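KP6 killer toxin subunit beta (Ustilago maydis virus P6, PDB 4GVB) forms one half of a secreted, virally encoded antifungal toxin, pairing noncovalently with the receptor-recognising alpha subunit to kill sensitive fungal cells. Local coordinates at residues 20-26 / 39-44; 6-12 / 71-77. All coordinates share one frame; numbering follows the deposited sequence.

Interaction 1 (20-26 / 39-44); sequences RLDAVTR and YTEKDG
The Y39 ring lies against one flank of the first turn of helix 22-29, between the side chains of T25 and R26. CG2 of T25 meets the ring at its edge, 3.7 Å from CE1. R26 comes in on the CE2 side, its NH2 3.5 Å from that carbon, but the guanidinium is turned 81° to the ring, so this is not a flat stack. With CG anti to the backbone N (chi1 178°), Y39 reaches across to the start of the helix, where its OH comes within 3.3 Å of D22 CB. R20, just ahead of the helix, folds back at chi3 (48°) and lays one guanidinium face over D43 O and G44 N, with D43 O 3.7 Å above its centre. Its edge faces D22: NE donates to the syn lone pair of OD1 over 3.0 Å, nearly in the guanidinium plane. NH2 adds a weak bond to the same OD1 and lies 3.0 Å from OD2; this salt bridge would fix the plane of the guanidinium. NH1 adds a weak, bent bond of 3.4 Å to K42 O. A water joins the two segments, donating to D22 OD1 and G44 O and accepting from T25 OG1. G44, with positive phi, presents its CA to the guanidinium, 3.5 Å from R20 NH2. The contact fastens the loop between strands 38-39 and 46-47 to the N-terminal end of helix 22-29; T25 also bonds C11 of strand 7-13, V24 packs on helix 57-67, and L21, A23 and V24 touch the alpha subunit.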
ATOM      1  N   ARG B  20      -6.410  12.002   7.252  1.00 28.63           N
ATOM      2  CA  ARG B  20      -5.081  11.466   6.940  1.00 27.98           C
ATOM      3  C   ARG B  20      -5.092   9.947   7.040  1.00 23.12           C
ATOM      4  O   ARG B  20      -5.624   9.414   8.002  1.00 20.50           O
ATOM      5  CB  ARG B  20      -4.071  11.933   7.986  1.00 27.55           C
ATOM      6  CG  ARG B  20      -3.838  13.404   8.075  1.00 36.46           C
ATOM      7  CD  ARG B  20      -3.193  13.733   9.419  1.00 34.25           C
ATOM      8  NE  ARG B  20      -2.059  12.857   9.730  1.00 32.88           N
ATOM      9  CZ  ARG B  20      -1.271  13.011  10.793  1.00 37.74           C
ATOM     10  NH1 ARG B  20      -1.505  14.006  11.633  1.00 37.90           N
ATOM     11  NH2 ARG B  20      -0.251  12.187  11.021  1.00 36.73           N
ATOM     12  N   LEU B  21      -4.494   9.257   6.071  1.00 22.30           N
ATOM     13  CA  LEU B  21      -4.310   7.806   6.184  1.00 20.25           C
ATOM     14  C   LEU B  21      -2.821   7.573   6.239  1.00 19.04           C
ATOM     15  O   LEU B  21      -2.165   7.438   5.206  1.00 18.45           O
ATOM     16  CB  LEU B  21      -4.904   7.083   4.972  1.00 15.80           C
ATOM     17  CG  LEU B  21      -6.407   7.199   4.716  1.00 19.55           C
ATOM     18  CD1 LEU B  21      -6.816   6.488   3.407  1.00 17.24           C
ATOM     19  CD2 LEU B  21      -7.176   6.677   5.892  1.00 19.47           C
ATOM     20  N   ASP B  22      -2.274   7.557   7.450  1.00 25.01           N
ATOM     21  CA  ASP B  22      -0.829   7.638   7.625  1.00 22.91           C
ATOM     22  C   ASP B  22      -0.028   6.491   6.984  1.00 19.41           C
ATOM     23  O   ASP B  22       0.966   6.718   6.320  1.00 21.33           O
ATOM     24  CB  ASP B  22      -0.477   7.827   9.112  1.00 23.51           C
ATOM     25  CG  ASP B  22      -0.924   9.194   9.656  1.00 31.21           C
ATOM     26  OD1 ASP B  22      -1.134  10.143   8.860  1.00 24.06           O
ATOM     27  OD2 ASP B  22      -1.052   9.323  10.890  1.00 32.13           O
ATOM     28  N   ALA B  23      -0.471   5.257   7.173  1.00 21.52           N
ATOM     29  CA  ALA B  23       0.259   4.118   6.635  1.00 20.38           C
ATOM     30  C   ALA B  23       0.251   4.123   5.106  1.00 20.39           C
ATOM     31  O   ALA B  23       1.202   3.665   4.451  1.00 18.04           O
ATOM     32  CB  ALA B  23      -0.320   2.831   7.179  1.00 23.80           C
ATOM     33  N   VAL B  24      -0.827   4.651   4.541  1.00 20.80           N
ATOM     34  CA  VAL B  24      -0.936   4.797   3.093  1.00 18.00           C
ATOM     35  C   VAL B  24       0.057   5.859   2.617  1.00 15.61           C
ATOM     36  O   VAL B  24       0.802   5.661   1.652  1.00 15.77           O
ATOM     37  CB  VAL B  24      -2.385   5.176   2.686  1.00 16.86           C
ATOM     38  CG1 VAL B  24      -2.509   5.235   1.181  1.00 15.85           C
ATOM     39  CG2 VAL B  24      -3.382   4.149   3.247  1.00 18.02           C
ATOM     40  N   THR B  25       0.066   7.004   3.301  1.00 17.79           N
ATOM     41  CA  THR B  25       1.049   8.035   3.004  1.00 14.16           C
ATOM     42  C   THR B  25       2.483   7.482   3.119  1.00 16.69           C
ATOM     43  O   THR B  25       3.309   7.719   2.240  1.00 16.59           O
ATOM     44  CB  THR B  25       0.892   9.262   3.928  1.00 15.84           C
ATOM     45  OG1 THR B  25      -0.474   9.717   3.906  1.00 19.13           O
ATOM     46  CG2 THR B  25       1.780  10.368   3.466  1.00 17.43           C
ATOM     47  N   ARG B  26       2.769   6.778   4.215  1.00 16.50           N
ATOM     48  CA  ARG B  26       4.084   6.178   4.418  1.00 19.95           C
ATOM     49  C   ARG B  26       4.469   5.262   3.243  1.00 20.64           C
ATOM     50  O   ARG B  26       5.598   5.294   2.745  1.00 18.69           O
ATOM     51  CB  ARG B  26       4.097   5.409   5.747  1.00 20.93           C
ATOM     52  CG  ARG B  26       5.339   4.605   6.004  1.00 34.86           C
ATOM     53  CD  ARG B  26       5.345   4.059   7.435  1.00 35.75           C
ATOM     54  NE  ARG B  26       4.977   5.088   8.407  1.00 32.56           N
ATOM     55  CZ  ARG B  26       3.867   5.065   9.130  1.00 30.69           C
ATOM     56  NH1 ARG B  26       3.012   4.058   8.989  1.00 39.13           N
ATOM     57  NH2 ARG B  26       3.612   6.041   9.990  1.00 31.60           N
ATOM     58  N   TYR B  39       9.070  10.979   5.240  1.00 31.32           N
ATOM     59  CA  TYR B  39       7.786  11.039   5.909  1.00 30.18           C
ATOM     60  C   TYR B  39       7.916  11.603   7.314  1.00 33.14           C
ATOM     61  O   TYR B  39       8.774  11.181   8.073  1.00 34.78           O
ATOM     62  CB  TYR B  39       7.180   9.639   5.985  1.00 29.90           C
ATOM     63  CG  TYR B  39       5.873   9.623   6.721  1.00 27.92           C
ATOM     64  CD1 TYR B  39       4.712  10.071   6.106  1.00 23.91           C
ATOM     65  CD2 TYR B  39       5.792   9.183   8.038  1.00 28.87           C
ATOM     66  CE1 TYR B  39       3.512  10.079   6.774  1.00 24.44           C
ATOM     67  CE2 TYR B  39       4.583   9.181   8.717  1.00 28.04           C
ATOM     68  CZ  TYR B  39       3.446   9.634   8.067  1.00 25.09           C
ATOM     69  OH  TYR B  39       2.239   9.645   8.709  1.00 25.39           O
ATOM     70  N   THR B  40       7.044  12.542   7.670  1.00 33.74           N
ATOM     71  CA  THR B  40       7.093  13.150   8.997  1.00 33.41           C
ATOM     72  C   THR B  40       5.972  12.650   9.886  1.00 35.05           C
ATOM     73  O   THR B  40       4.807  12.976   9.672  1.00 39.13           O
ATOM     74  CB  THR B  40       7.034  14.682   8.915  1.00 33.10           C
ATOM     75  OG1 THR B  40       8.105  15.155   8.089  1.00 29.85           O
ATOM     76  CG2 THR B  40       7.134  15.300  10.311  1.00 35.27           C
ATOM     77  N   GLU B  41       6.327  11.865  10.897  1.00 38.85           N
ATOM     78  CA  GLU B  41       5.333  11.189  11.726  1.00 36.40           C
ATOM     79  C   GLU B  41       4.256  12.098  12.343  1.00 38.84           C
ATOM     80  O   GLU B  41       3.078  11.745  12.336  1.00 43.86           O
ATOM     81  CB  GLU B  41       6.026  10.341  12.804  1.00 42.49           C
ATOM     82  CG  GLU B  41       5.107   9.324  13.484  1.00 45.52           C
ATOM     83  CD  GLU B  41       5.799   8.532  14.596  1.00 50.65           C
ATOM     84  OE1 GLU B  41       5.699   8.957  15.773  1.00 46.00           O
ATOM     85  OE2 GLU B  41       6.435   7.485  14.297  1.00 45.91           O
ATOM     86  N   LYS B  42       4.638  13.262  12.862  1.00 38.71           N
ATOM     87  CA  LYS B  42       3.684  14.087  13.608  1.00 39.44           C
ATOM     88  C   LYS B  42       2.607  14.764  12.761  1.00 41.16           C
ATOM     89  O   LYS B  42       1.446  14.841  13.178  1.00 42.09           O
ATOM     90  CB  LYS B  42       4.388  15.103  14.527  1.00 41.19           C
ATOM     91  CG  LYS B  42       5.478  15.950  13.877  1.00 40.56           C
ATOM     92  CD  LYS B  42       6.164  16.850  14.917  1.00 40.41           C
ATOM     93  CE  LYS B  42       7.308  17.674  14.306  1.00 33.31           C
ATOM     94  NZ  LYS B  42       8.511  16.831  13.982  1.00 38.64           N
ATOM     95  N   ASP B  43       2.980  15.250  11.578  1.00 36.68           N
ATOM     96  CA  ASP B  43       2.014  15.931  10.718  1.00 33.73           C
ATOM     97  C   ASP B  43       1.587  15.091   9.509  1.00 33.53           C
ATOM     98  O   ASP B  43       0.676  15.476   8.779  1.00 29.08           O
ATOM     99  CB  ASP B  43       2.557  17.282  10.256  1.00 30.32           C
ATOM    100  CG  ASP B  43       3.838  17.149   9.466  1.00 33.92           C
ATOM    101  OD1 ASP B  43       3.947  16.214   8.643  1.00 28.87           O
ATOM    102  OD2 ASP B  43       4.741  17.985   9.672  1.00 40.33           O
ATOM    103  N   GLY B  44       2.267  13.968   9.291  1.00 30.60           N
ATOM    104  CA  GLY B  44       1.831  12.978   8.319  1.00 28.63           C
ATOM    105  C   GLY B  44       2.065  13.313   6.857  1.00 28.02           C
ATOM    106  O   GLY B  44       1.480  12.683   5.968  1.00 24.58           O
TER
HETATM  107  O   HOH W   1      -0.703  10.962   6.343  1.00 24.00           O

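Interaction 2 (6-12 / 71-77); sequences PVMCQCV and GTNCQPD
M8 lays its extended chain obliquely across Q75, its CE 3.6 Å from Q75 CG, on the sheet face they share with Q10, N73 and V12. The two strands, 7-12 and 71-76, form an antiparallel two-stranded sheet, their directions 160° apart, which brings the two ends of the chain together. M8 with Q75, Q10 with N73 and V12 with G71 are the hydrogen-bonded pairs, each joined by two backbone bonds; M8 N to Q75 O is the shortest at 2.7 Å. The intervening non-hydrogen-bonded pairs bring CA-H groups close to carbonyls, as where C9 CA lies 3.2 Å from N73 O. At the far end the V12 and N73 side chains cross at about a right angle, CG1 3.6 Å from N73 CG. On the other face C9 and C74, a non-hydrogen-bonded pair, are tied covalently by a disulfide with chi3 111°. Both cysteines hold SG anti to the carbonyl carbon, which turns the two sulfurs toward each other. V7 CG2 packs 3.6 Å from C74 CB alongside the bridge and makes a tight 3.0 Å approach to Q75 O. C11 and T72 share that face, which helix 57-67 covers: F60 touches C9 and C11, while a second disulfide runs from C11 to C64. The sheet is therefore stitched both across its strands and to the helix behind it. Beyond the last pair D77 lies beside P6, and its side chain crosses that of M8 at about a right angle, OD1 4.1 Å from SD. D77 OD2 is also bonded by Q79, and a water donates to both V7 O and this oxygen. D77 N gives P6 O an almost straight 3.0 Å bond (175° at the hydrogen), approaching from above the carbonyl plane.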
ATOM      1  N   PRO B   6       8.541  22.697  -4.903  1.00 40.80           N
ATOM      2  CA  PRO B   6       8.331  21.467  -4.141  1.00 39.76           C
ATOM      3  C   PRO B   6       6.973  21.443  -3.449  1.00 31.92           C
ATOM      4  O   PRO B   6       6.505  22.464  -2.942  1.00 32.15           O
ATOM      5  CB  PRO B   6       9.474  21.493  -3.117  1.00 42.12           C
ATOM      6  CG  PRO B   6      10.499  22.447  -3.715  1.00 41.17           C
ATOM      7  CD  PRO B   6       9.679  23.481  -4.400  1.00 42.95           C
ATOM      8  N   VAL B   7       6.355  20.268  -3.435  1.00 30.75           N
ATOM      9  CA  VAL B   7       5.049  20.076  -2.816  1.00 27.00           C
ATOM     10  C   VAL B   7       5.180  19.076  -1.668  1.00 24.51           C
ATOM     11  O   VAL B   7       6.110  18.261  -1.647  1.00 28.39           O
ATOM     12  CB  VAL B   7       4.019  19.561  -3.866  1.00 28.38           C
ATOM     13  CG1 VAL B   7       4.331  18.130  -4.251  1.00 27.76           C
ATOM     14  CG2 VAL B   7       2.608  19.654  -3.327  1.00 25.34           C
ATOM     15  N   MET B   8       4.280  19.154  -0.693  1.00 21.51           N
ATOM     16  CA  MET B   8       4.191  18.130   0.344  1.00 22.43           C
ATOM     17  C   MET B   8       2.759  17.590   0.356  1.00 22.69           C
ATOM     18  O   MET B   8       1.810  18.350   0.219  1.00 20.06           O
ATOM     19  CB  MET B   8       4.599  18.683   1.716  1.00 24.90           C
ATOM     20  CG  MET B   8       3.734  19.823   2.230  1.00 22.87           C
ATOM     21  SD  MET B   8       4.412  20.607   3.715  1.00 33.61           S
ATOM     22  CE  MET B   8       3.043  21.638   4.189  1.00 31.43           C
ATOM     23  N   CYS B   9       2.611  16.276   0.508  1.00 20.22           N
ATOM     24  CA  CYS B   9       1.318  15.638   0.338  1.00 20.11           C
ATOM     25  C   CYS B   9       1.026  14.575   1.380  1.00 18.22           C
ATOM     26  O   CYS B   9       1.939  13.949   1.926  1.00 18.76           O
ATOM     27  CB  CYS B   9       1.229  14.978  -1.045  1.00 21.75           C
ATOM     28  SG  CYS B   9       1.456  16.057  -2.482  1.00 22.27           S
ATOM     29  N   GLN B  10      -0.262  14.398   1.655  1.00 18.18           N
ATOM     30  CA  GLN B  10      -0.769  13.308   2.469  1.00 17.28           C
ATOM     31  C   GLN B  10      -1.729  12.508   1.605  1.00 20.51           C
ATOM     32  O   GLN B  10      -2.413  13.068   0.750  1.00 18.70           O
ATOM     33  CB  GLN B  10      -1.584  13.844   3.654  1.00 21.03           C
ATOM     34  CG  GLN B  10      -0.907  14.856   4.564  1.00 23.03           C
ATOM     35  CD  GLN B  10      -1.869  15.349   5.633  1.00 29.86           C
ATOM     36  OE1 GLN B  10      -1.509  15.497   6.800  1.00 34.66           O
ATOM     37  NE2 GLN B  10      -3.106  15.594   5.235  1.00 27.66           N
ATOM     38  N   CYS B  11      -1.786  11.198   1.826  1.00 18.94           N
ATOM     39  CA  CYS B  11      -2.904  10.391   1.338  1.00 18.53           C
ATOM     40  C   CYS B  11      -4.049  10.553   2.322  1.00 17.20           C
ATOM     41  O   CYS B  11      -3.828  10.565   3.527  1.00 22.53           O
ATOM     42  CB  CYS B  11      -2.488   8.910   1.253  1.00 14.14           C
ATOM     43  SG  CYS B  11      -1.129   8.615   0.118  1.00 19.56           S
ATOM     44  N   VAL B  12      -5.271  10.688   1.814  1.00 16.17           N
ATOM     45  CA  VAL B  12      -6.426  10.915   2.663  1.00 20.03           C
ATOM     46  C   VAL B  12      -7.605  10.053   2.220  1.00 21.31           C
ATOM     47  O   VAL B  12      -7.691   9.646   1.059  1.00 23.19           O
ATOM     48  CB  VAL B  12      -6.851  12.408   2.646  1.00 22.86           C
ATOM     49  CG1 VAL B  12      -5.732  13.284   3.196  1.00 25.72           C
ATOM     50  CG2 VAL B  12      -7.219  12.844   1.226  1.00 21.25           C
ATOM     51  N   GLY B  71      -7.510   9.725  -1.758  1.00 22.11           N
ATOM     52  CA  GLY B  71      -7.248  10.927  -2.513  1.00 23.51           C
ATOM     53  C   GLY B  71      -5.993  11.516  -1.914  1.00 19.84           C
ATOM     54  O   GLY B  71      -5.340  10.880  -1.083  1.00 20.44           O
ATOM     55  N   THR B  72      -5.658  12.732  -2.318  1.00 17.87           N
ATOM     56  CA  THR B  72      -4.454  13.352  -1.819  1.00 17.70           C
ATOM     57  C   THR B  72      -4.729  14.793  -1.465  1.00 21.96           C
ATOM     58  O   THR B  72      -5.521  15.455  -2.121  1.00 20.14           O
ATOM     59  CB  THR B  72      -3.328  13.326  -2.861  1.00 22.66           C
ATOM     60  OG1 THR B  72      -3.722  14.103  -4.002  1.00 25.33           O
ATOM     61  CG2 THR B  72      -3.012  11.876  -3.284  1.00 21.25           C
ATOM     62  N   ASN B  73      -4.082  15.261  -0.409  1.00 20.85           N
ATOM     63  CA  ASN B  73      -4.068  16.679  -0.107  1.00 18.78           C
ATOM     64  C   ASN B  73      -2.638  17.114  -0.308  1.00 20.75           C
ATOM     65  O   ASN B  73      -1.743  16.561   0.312  1.00 17.76           O
ATOM     66  CB  ASN B  73      -4.487  16.952   1.340  1.00 18.73           C
ATOM     67  CG  ASN B  73      -5.928  16.563   1.626  1.00 31.80           C
ATOM     68  OD1 ASN B  73      -6.711  16.274   0.713  1.00 31.61           O
ATOM     69  ND2 ASN B  73      -6.293  16.575   2.904  1.00 31.62           N
ATOM     70  N   CYS B  74      -2.411  18.083  -1.186  1.00 16.99           N
ATOM     71  CA  CYS B  74      -1.052  18.511  -1.480  1.00 18.89           C
ATOM     72  C   CYS B  74      -0.949  20.005  -1.271  1.00 22.71           C
ATOM     73  O   CYS B  74      -1.912  20.723  -1.502  1.00 20.02           O
ATOM     74  CB  CYS B  74      -0.659  18.177  -2.919  1.00 19.33           C
ATOM     75  SG  CYS B  74      -0.387  16.426  -3.260  1.00 19.26           S
ATOM     76  N   GLN B  75       0.216  20.469  -0.833  1.00 19.24           N
ATOM     77  CA  GLN B  75       0.453  21.906  -0.795  1.00 18.92           C
ATOM     78  C   GLN B  75       1.914  22.255  -1.009  1.00 21.85           C
ATOM     79  O   GLN B  75       2.787  21.407  -0.863  1.00 19.47           O
ATOM     80  CB  GLN B  75      -0.062  22.512   0.504  1.00 23.13           C
ATOM     81  CG  GLN B  75       0.405  21.845   1.764  1.00 24.23           C
ATOM     82  CD  GLN B  75      -0.242  22.457   2.987  1.00 33.81           C
ATOM     83  OE1 GLN B  75      -1.218  21.931   3.516  1.00 40.22           O
ATOM     84  NE2 GLN B  75       0.289  23.586   3.431  1.00 38.13           N
ATOM     85  N   PRO B  76       2.189  23.518  -1.363  1.00 23.41           N
ATOM     86  CA  PRO B  76       3.602  23.861  -1.506  1.00 26.07           C
ATOM     87  C   PRO B  76       4.308  23.681  -0.172  1.00 21.50           C
ATOM     88  O   PRO B  76       3.749  23.967   0.890  1.00 20.45           O
ATOM     89  CB  PRO B  76       3.572  25.332  -1.940  1.00 25.19           C
ATOM     90  CG  PRO B  76       2.220  25.829  -1.558  1.00 29.06           C
ATOM     91  CD  PRO B  76       1.293  24.665  -1.584  1.00 25.41           C
ATOM     92  N   ASP B  77       5.520  23.147  -0.229  1.00 26.51           N
ATOM     93  CA  ASP B  77       6.295  22.887   0.974  1.00 22.84           C
ATOM     94  C   ASP B  77       7.031  24.165   1.362  1.00 25.87           C
ATOM     95  O   ASP B  77       7.895  24.622   0.627  1.00 29.34           O
ATOM     96  CB  ASP B  77       7.304  21.771   0.699  1.00 26.22           C
ATOM     97  CG  ASP B  77       8.093  21.370   1.935  1.00 29.17           C
ATOM     98  OD1 ASP B  77       8.094  22.119   2.931  1.00 29.06           O
ATOM     99  OD2 ASP B  77       8.735  20.298   1.900  1.00 30.28           O
TER
HETATM  100  O   HOH W   2       7.649  24.673  -2.215  1.00 32.69           O
HETATM  101  O   HOH W   3       8.599  18.770  -0.431  1.00 25.69           O

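How the interactions relate
Residues 20-44, which hold interaction 1, all fall between the two strands of interaction 2 along the chain, and the centres of the two contacts are 11 Å apart. Strand 7-13 joins them. C11 is probably held by both backbone and side chain of 20-26: its N lies 2.9 Å from T25 OG1 and its O 2.9 Å from L21 N, both probable hydrogen bonds. This places the beginning of helix 22-29 along the strand edge turned away from 71-77. Q10 also packs against R20 and lies beside D43. Interaction 2 thus forms the disulfide-linked centre of the subunit, while interaction 1 lies farther out, and its 20-26 segment carries the residues that touch the alpha subunit.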